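Local coordinates for ATP-dependent Clp protease adapter protein CLPS1, chloroplastic (Arabidopsis thaliana, PDB 7D34) that serves as a small chloroplast adapter that modulates the ClpC chaperones and probably selects substrates, including N-degron proteins, for the plastid Clp protease, at residues E18-V21 and Q22-K26; I52-Q56 and A57-Q61. All coordinates share one frame; numbering follows the deposited sequence.

Contact 1 (E18-V21 and Q22-K26); sequences EYVV and QVLMK. With PHE (phenylalanine), chain D.
Tyr19 and Val23, one turn apart on helix 17-27, make the CH-pi contact of this segment pair: CG2 of Val23 lies over one face of the Tyr19 ring, 3.6 Å from the centroid and nearer its rim, with Tyr19 CZ to Val23 CG2 at 3.4 Å. With CG turned away from its own backbone nitrogen (chi1 -178°), the Tyr19 ring is brought obliquely across Val23, and its OH hydrogen-bonds to the carbonyl oxygen of Asn69. Replacing Tyr19 by alanine is likely to strip the aromatic face from Val23 CG2 and leave the Asn69 carbonyl without the phenol that ties it to this helix. Further apolar contact is looser, Val20 CG1 lying 4.2 Å from Leu24 CD1. In the ClpS fold this helix contributes Val20 to the pocket that here holds a phenylalanine, consistent with recognition of an N-degron's first residue. CG2 of Val20 is the nearer methyl to the ligand, 3.5 Å from phenylalanine CD1, with CG1 close behind, while Met40 of helix 33-46 also lines the pocket. The backbone bonds are regular i to i+4: Val23 N to Tyr19 O is 2.9 Å and nearly straight (169° at the hydrogen), and Leu24 N reaches Val20 O at 3.1 Å. On the exposed side, the extended chains of Glu18 and Gln22 approach with OE2 of Glu18 3.3 Å from NE2 of Gln22, carboxylate and amide planes 48° apart.

Contact 2 (I52-Q56 and A57-Q61); sequences IVCAQ and ADAEQ
A chi1 of 44° sets SG of Cys54 between its own backbone nitrogen and carbonyl carbon, leaning toward the first turn of the helix, where it comes 3.6 Å from Ala59 N and 3.9 Å from Ala59 CB. Asp58 has CG beside its own backbone nitrogen (chi1 -66°), which carries OD1 back to 3.7 Å from the methyl CB of Ala55. Here the chain passes from strand 48-54 into helix 56-68, with Ala55 at the N-cap. Its carbonyl oxygen accepts the first bond across the junction, from Ala59 N at 2.7 Å, and the oxygen of Gln56 takes Glu60 N at 2.9 Å in a nearly straight bond (171° at the hydrogen). The methyl of Ala59 is buried against Val7 of strand 5-10 and Val75 of strand 72-77, so the helix start sits on the sheet; Cys54, backbone-bonded to Tyr5, also touches Val7. Val53, which points away from the helix, packs on Leu48 of the second subunit. Alanine at the N-cap offers no side-chain oxygen to the first helical amides. What joins strand and helix is main-chain bonding plus contact of a thiol and small methyls, and the Asp58 carboxylate near the helix start would probably be favoured by the positive end of the helix dipole.

Both contacts are local, between neighbouring residues of the chain within the ClpS fold, yet they hold different elements. Contact 1 lies wholly inside helix 17-27 and is partly buried: one side faces helix 33-46 and the peptide pocket, another meets Leu66 of helix 56-68. Contact 2 is a surface junction, joining strand 48-54 to the start of that same helix 56-68, whose first turns belong to contact 2 and whose later Leu66 packs against contact 1. Aromatic and branched side chains dominate contact 1, whereas contact 2 relies on small groups and main-chain bonds. Their centres stand about 18 Å apart on opposite sides of the chain's centre, and they do not touch; of the two, contact 1 alone includes a pocket residue.

Contact 1 (E18-V21 and Q22-K26)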
ATOM      1  N   GLU A  18      -2.063  15.387  -9.355  1.00 25.07           N
ATOM      2  CA  GLU A  18      -0.738  15.972  -9.531  1.00 25.20           C
ATOM      3  C   GLU A  18      -0.264  16.610  -8.236  1.00 23.10           C
ATOM      4  O   GLU A  18       0.918  16.529  -7.902  1.00 21.68           O
ATOM      5  CB  GLU A  18      -0.703  17.020 -10.658  1.00 27.95           C
ATOM      6  CG  GLU A  18       0.717  17.575 -10.831  1.00 32.59           C
ATOM      7  CD  GLU A  18       0.852  18.623 -11.927  1.00 38.06           C
ATOM      8  OE1 GLU A  18      -0.186  19.216 -12.310  1.00 35.52           O
ATOM      9  OE2 GLU A  18       1.991  18.822 -12.416  1.00 37.38           O
ATOM     10  N   TYR A  19      -1.171  17.269  -7.501  1.00 26.85           N
ATOM     11  CA  TYR A  19      -0.787  17.853  -6.215  1.00 27.38           C
ATOM     12  C   TYR A  19      -0.309  16.786  -5.235  1.00 24.12           C
ATOM     13  O   TYR A  19       0.702  16.976  -4.549  1.00 20.42           O
ATOM     14  CB  TYR A  19      -1.949  18.627  -5.575  1.00 22.68           C
ATOM     15  CG  TYR A  19      -1.574  19.295  -4.265  1.00 27.93           C
ATOM     16  CD1 TYR A  19      -0.676  20.345  -4.248  1.00 31.03           C
ATOM     17  CD2 TYR A  19      -2.090  18.843  -3.049  1.00 26.67           C
ATOM     18  CE1 TYR A  19      -0.328  20.944  -3.062  1.00 30.29           C
ATOM     19  CE2 TYR A  19      -1.748  19.413  -1.884  1.00 26.76           C
ATOM     20  CZ  TYR A  19      -0.874  20.471  -1.874  1.00 30.64           C
ATOM     21  OH  TYR A  19      -0.561  21.014  -0.656  1.00 30.39           O
ATOM     22  N   VAL A  20      -1.054  15.677  -5.123  1.00 24.64           N
ATOM     23  CA  VAL A  20      -0.638  14.568  -4.262  1.00 22.57           C
ATOM     24  C   VAL A  20       0.799  14.174  -4.581  1.00 22.70           C
ATOM     25  O   VAL A  20       1.635  14.009  -3.680  1.00 27.49           O
ATOM     26  CB  VAL A  20      -1.597  13.369  -4.412  1.00 28.84           C
ATOM     27  CG1 VAL A  20      -1.095  12.195  -3.604  1.00 28.55           C
ATOM     28  CG2 VAL A  20      -3.031  13.679  -3.995  1.00 30.94           C
ATOM     29  N   VAL A  21       1.114  14.029  -5.875  1.00 24.75           N
ATOM     30  CA  VAL A  21       2.466  13.648  -6.278  1.00 24.20           C
ATOM     31  C   VAL A  21       3.481  14.695  -5.850  1.00 25.94           C
ATOM     32  O   VAL A  21       4.574  14.356  -5.378  1.00 25.71           O
ATOM     33  CB  VAL A  21       2.508  13.428  -7.798  1.00 21.18           C
ATOM     34  CG1 VAL A  21       3.887  13.099  -8.301  1.00 25.90           C
ATOM     35  CG2 VAL A  21       1.623  12.258  -8.109  1.00 21.03           C
ATOM     36  N   GLN A  22       3.165  15.979  -6.048  1.00 24.26           N
ATOM     37  CA  GLN A  22       4.117  17.028  -5.679  1.00 22.82           C
ATOM     38  C   GLN A  22       4.404  17.036  -4.182  1.00 22.54           C
ATOM     39  O   GLN A  22       5.553  17.220  -3.763  1.00 26.46           O
ATOM     40  CB  GLN A  22       3.619  18.392  -6.147  1.00 25.10           C
ATOM     41  CG  GLN A  22       3.526  18.499  -7.648  1.00 29.93           C
ATOM     42  CD  GLN A  22       2.769  19.720  -8.137  1.00 29.37           C
ATOM     43  OE1 GLN A  22       2.095  20.398  -7.375  1.00 33.05           O
ATOM     44  NE2 GLN A  22       2.907  20.016  -9.425  1.00 31.72           N
ATOM     45  N   VAL A  23       3.364  16.889  -3.360  1.00 23.82           N
ATOM     46  CA  VAL A  23       3.565  16.863  -1.910  1.00 22.95           C
ATOM     47  C   VAL A  23       4.468  15.695  -1.520  1.00 24.43           C
ATOM     48  O   VAL A  23       5.400  15.842  -0.715  1.00 24.32           O
ATOM     49  CB  VAL A  23       2.213  16.776  -1.185  1.00 20.41           C
ATOM     50  CG1 VAL A  23       2.429  16.610   0.316  1.00 25.73           C
ATOM     51  CG2 VAL A  23       1.368  18.007  -1.437  1.00 25.61           C
ATOM     52  N   LEU A  24       4.190  14.504  -2.057  1.00 25.05           N
ATOM     53  CA  LEU A  24       5.031  13.364  -1.715  1.00 20.62           C
ATOM     54  C   LEU A  24       6.489  13.666  -2.023  1.00 24.60           C
ATOM     55  O   LEU A  24       7.384  13.374  -1.224  1.00 25.47           O
ATOM     56  CB  LEU A  24       4.601  12.112  -2.465  1.00 23.36           C
ATOM     57  CG  LEU A  24       3.269  11.515  -1.995  1.00 24.64           C
ATOM     58  CD1 LEU A  24       2.694  10.481  -2.960  1.00 28.84           C
ATOM     59  CD2 LEU A  24       3.434  10.953  -0.573  1.00 24.84           C
ATOM     60  N   MET A  25       6.747  14.236  -3.200  1.00 27.06           N
ATOM     61  CA  MET A  25       8.119  14.560  -3.559  1.00 32.05           C
ATOM     62  C   MET A  25       8.719  15.599  -2.628  1.00 32.46           C
ATOM     63  O   MET A  25       9.908  15.538  -2.304  1.00 30.84           O
ATOM     64  CB  MET A  25       8.184  15.102  -4.987  1.00 34.45           C
ATOM     65  CG  MET A  25       7.611  14.250  -6.073  1.00 40.51           C
ATOM     66  SD  MET A  25       8.872  13.217  -6.755  1.00 42.19           S
ATOM     67  CE  MET A  25       9.902  14.404  -7.561  1.00 42.69           C
ATOM     68  N   LYS A  26       7.904  16.543  -2.175  1.00 29.45           N
ATOM     69  CA  LYS A  26       8.408  17.615  -1.328  1.00 28.84           C
ATOM     70  C   LYS A  26       8.914  17.092   0.007  1.00 30.36           C
ATOM     71  O   LYS A  26      10.049  17.379   0.405  1.00 29.28           O
ATOM     72  CB  LYS A  26       7.321  18.666  -1.094  1.00 31.83           C
ATOM     73  CG  LYS A  26       7.843  19.852  -0.269  1.00 31.52           C
ATOM     74  CD  LYS A  26       7.007  21.141  -0.384  1.00 38.93           C
ATOM     75  CE  LYS A  26       5.740  21.060   0.459  1.00 37.88           C
ATOM     76  NZ  LYS A  26       4.750  22.125   0.059  1.00 40.34           N
TER
HETATM   77  N   PHE D 202      -8.734  10.711  -5.193  1.00 44.22           N
HETATM   78  CA  PHE D 202      -8.151  12.013  -5.633  1.00 41.16           C
HETATM   79  C   PHE D 202      -8.845  12.523  -6.899  1.00 38.68           C
HETATM   80  O   PHE D 202      -9.357  11.729  -7.700  1.00 42.17           O
HETATM   81  CB  PHE D 202      -6.641  11.862  -5.867  1.00 35.59           C
HETATM   82  CG  PHE D 202      -5.894  11.250  -4.698  1.00 31.36           C
HETATM   83  CD1 PHE D 202      -5.940  11.837  -3.439  1.00 34.15           C
HETATM   84  CD2 PHE D 202      -5.140  10.095  -4.862  1.00 27.09           C
HETATM   85  CE1 PHE D 202      -5.250  11.275  -2.360  1.00 32.55           C
HETATM   86  CE2 PHE D 202      -4.447   9.534  -3.792  1.00 23.32           C
HETATM   87  CZ  PHE D 202      -4.501  10.128  -2.540  1.00 25.39           C

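Contact 2 (I52-Q56 and A57-Q61)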
ATOM      1  N   ILE A  52       6.190   5.120   3.002  1.00 25.68           N
ATOM      2  CA  ILE A  52       7.556   4.790   3.385  1.00 28.28           C
ATOM      3  C   ILE A  52       7.512   3.984   4.678  1.00 26.06           C
ATOM      4  O   ILE A  52       6.576   4.116   5.478  1.00 23.35           O
ATOM      5  CB  ILE A  52       8.411   6.064   3.552  1.00 30.04           C
ATOM      6  CG1 ILE A  52       9.827   5.731   4.031  1.00 33.72           C
ATOM      7  CG2 ILE A  52       7.713   7.037   4.485  1.00 26.06           C
ATOM      8  CD1 ILE A  52      10.861   6.781   3.615  1.00 36.77           C
ATOM      9  N   VAL A  53       8.531   3.169   4.904  1.00 25.78           N
ATOM     10  CA  VAL A  53       8.711   2.459   6.160  1.00 29.89           C
ATOM     11  C   VAL A  53       9.976   3.027   6.791  1.00 31.33           C
ATOM     12  O   VAL A  53      11.038   3.053   6.158  1.00 33.39           O
ATOM     13  CB  VAL A  53       8.808   0.935   5.951  1.00 31.85           C
ATOM     14  CG1 VAL A  53       8.942   0.235   7.313  1.00 30.97           C
ATOM     15  CG2 VAL A  53       7.594   0.398   5.165  1.00 29.50           C
ATOM     16  N   CYS A  54       9.862   3.481   8.034  1.00 33.62           N
ATOM     17  CA  CYS A  54      10.943   4.183   8.707  1.00 35.78           C
ATOM     18  C   CYS A  54      10.713   4.054  10.207  1.00 31.65           C
ATOM     19  O   CYS A  54       9.694   3.523  10.663  1.00 30.19           O
ATOM     20  CB  CYS A  54      11.023   5.663   8.298  1.00 34.10           C
ATOM     21  SG  CYS A  54       9.450   6.516   8.218  1.00 31.61           S
ATOM     22  N   ALA A  55      11.679   4.557  10.968  1.00 29.70           N
ATOM     23  CA  ALA A  55      11.547   4.693  12.409  1.00 33.69           C
ATOM     24  C   ALA A  55      10.295   5.460  12.804  1.00 30.93           C
ATOM     25  O   ALA A  55       9.772   6.271  12.041  1.00 30.66           O
ATOM     26  CB  ALA A  55      12.784   5.394  12.951  1.00 33.79           C
ATOM     27  N   GLN A  56       9.858   5.223  14.046  1.00 26.08           N
ATOM     28  CA  GLN A  56       8.607   5.782  14.551  1.00 28.26           C
ATOM     29  C   GLN A  56       8.645   7.307  14.558  1.00 26.48           C
ATOM     30  O   GLN A  56       7.706   7.965  14.097  1.00 23.51           O
ATOM     31  CB  GLN A  56       8.340   5.233  15.956  1.00 30.73           C
ATOM     32  CG  GLN A  56       6.979   5.603  16.542  1.00 34.19           C
ATOM     33  CD  GLN A  56       6.800   5.044  17.957  1.00 34.58           C
ATOM     34  OE1 GLN A  56       7.718   4.455  18.538  1.00 37.34           O
ATOM     35  NE2 GLN A  56       5.614   5.230  18.512  1.00 30.93           N
ATOM     36  N   ALA A  57       9.716   7.888  15.101  1.00 28.73           N
ATOM     37  CA  ALA A  57       9.819   9.341  15.141  1.00 27.77           C
ATOM     38  C   ALA A  57       9.738   9.921  13.739  1.00 29.44           C
ATOM     39  O   ALA A  57       9.021  10.899  13.498  1.00 23.83           O
ATOM     40  CB  ALA A  57      11.126   9.769  15.811  1.00 29.05           C
ATOM     41  N   ASP A  58      10.495   9.332  12.806  1.00 27.10           N
ATOM     42  CA  ASP A  58      10.480   9.788  11.420  1.00 29.97           C
ATOM     43  C   ASP A  58       9.108   9.600  10.791  1.00 28.00           C
ATOM     44  O   ASP A  58       8.631  10.472  10.061  1.00 25.82           O
ATOM     45  CB  ASP A  58      11.541   9.040  10.612  1.00 29.41           C
ATOM     46  CG  ASP A  58      12.949   9.369  11.065  1.00 32.86           C
ATOM     47  OD1 ASP A  58      13.309   8.942  12.178  1.00 31.93           O
ATOM     48  OD2 ASP A  58      13.683  10.080  10.345  1.00 35.75           O
ATOM     49  N   ALA A  59       8.447   8.477  11.074  1.00 27.48           N
ATOM     50  CA  ALA A  59       7.121   8.255  10.512  1.00 28.31           C
ATOM     51  C   ALA A  59       6.166   9.350  10.960  1.00 33.02           C
ATOM     52  O   ALA A  59       5.405   9.894  10.152  1.00 30.13           O
ATOM     53  CB  ALA A  59       6.603   6.874  10.913  1.00 28.48           C
ATOM     54  N   GLU A  60       6.175   9.664  12.255  1.00 28.40           N
ATOM     55  CA  GLU A  60       5.334  10.735  12.771  1.00 31.87           C
ATOM     56  C   GLU A  60       5.613  12.050  12.049  1.00 31.22           C
ATOM     57  O   GLU A  60       4.679  12.782  11.705  1.00 28.05           O
ATOM     58  CB  GLU A  60       5.563  10.900  14.281  1.00 33.44           C
ATOM     59  CG  GLU A  60       4.730   9.973  15.187  1.00 37.77           C
ATOM     60  CD  GLU A  60       3.229  10.080  14.917  1.00 40.35           C
ATOM     61  OE1 GLU A  60       2.764  11.207  14.633  1.00 43.31           O
ATOM     62  OE2 GLU A  60       2.504   9.055  14.991  1.00 41.16           O
ATOM     63  N   GLN A  61       6.894  12.369  11.816  1.00 33.22           N
ATOM     64  CA  GLN A  61       7.259  13.625  11.164  1.00 31.85           C
ATOM     65  C   GLN A  61       6.651  13.710   9.776  1.00 30.09           C
ATOM     66  O   GLN A  61       5.932  14.660   9.444  1.00 27.94           O
ATOM     67  CB  GLN A  61       8.781  13.738  11.086  1.00 37.79           C
ATOM     68  CG  GLN A  61       9.264  15.125  10.743  1.00 38.52           C
ATOM     69  CD  GLN A  61      10.767  15.195  10.457  1.00 42.22           C
ATOM     70  OE1 GLN A  61      11.301  14.457   9.632  1.00 45.60           O
ATOM     71  NE2 GLN A  61      11.452  16.093  11.152  1.00 43.22           N
TER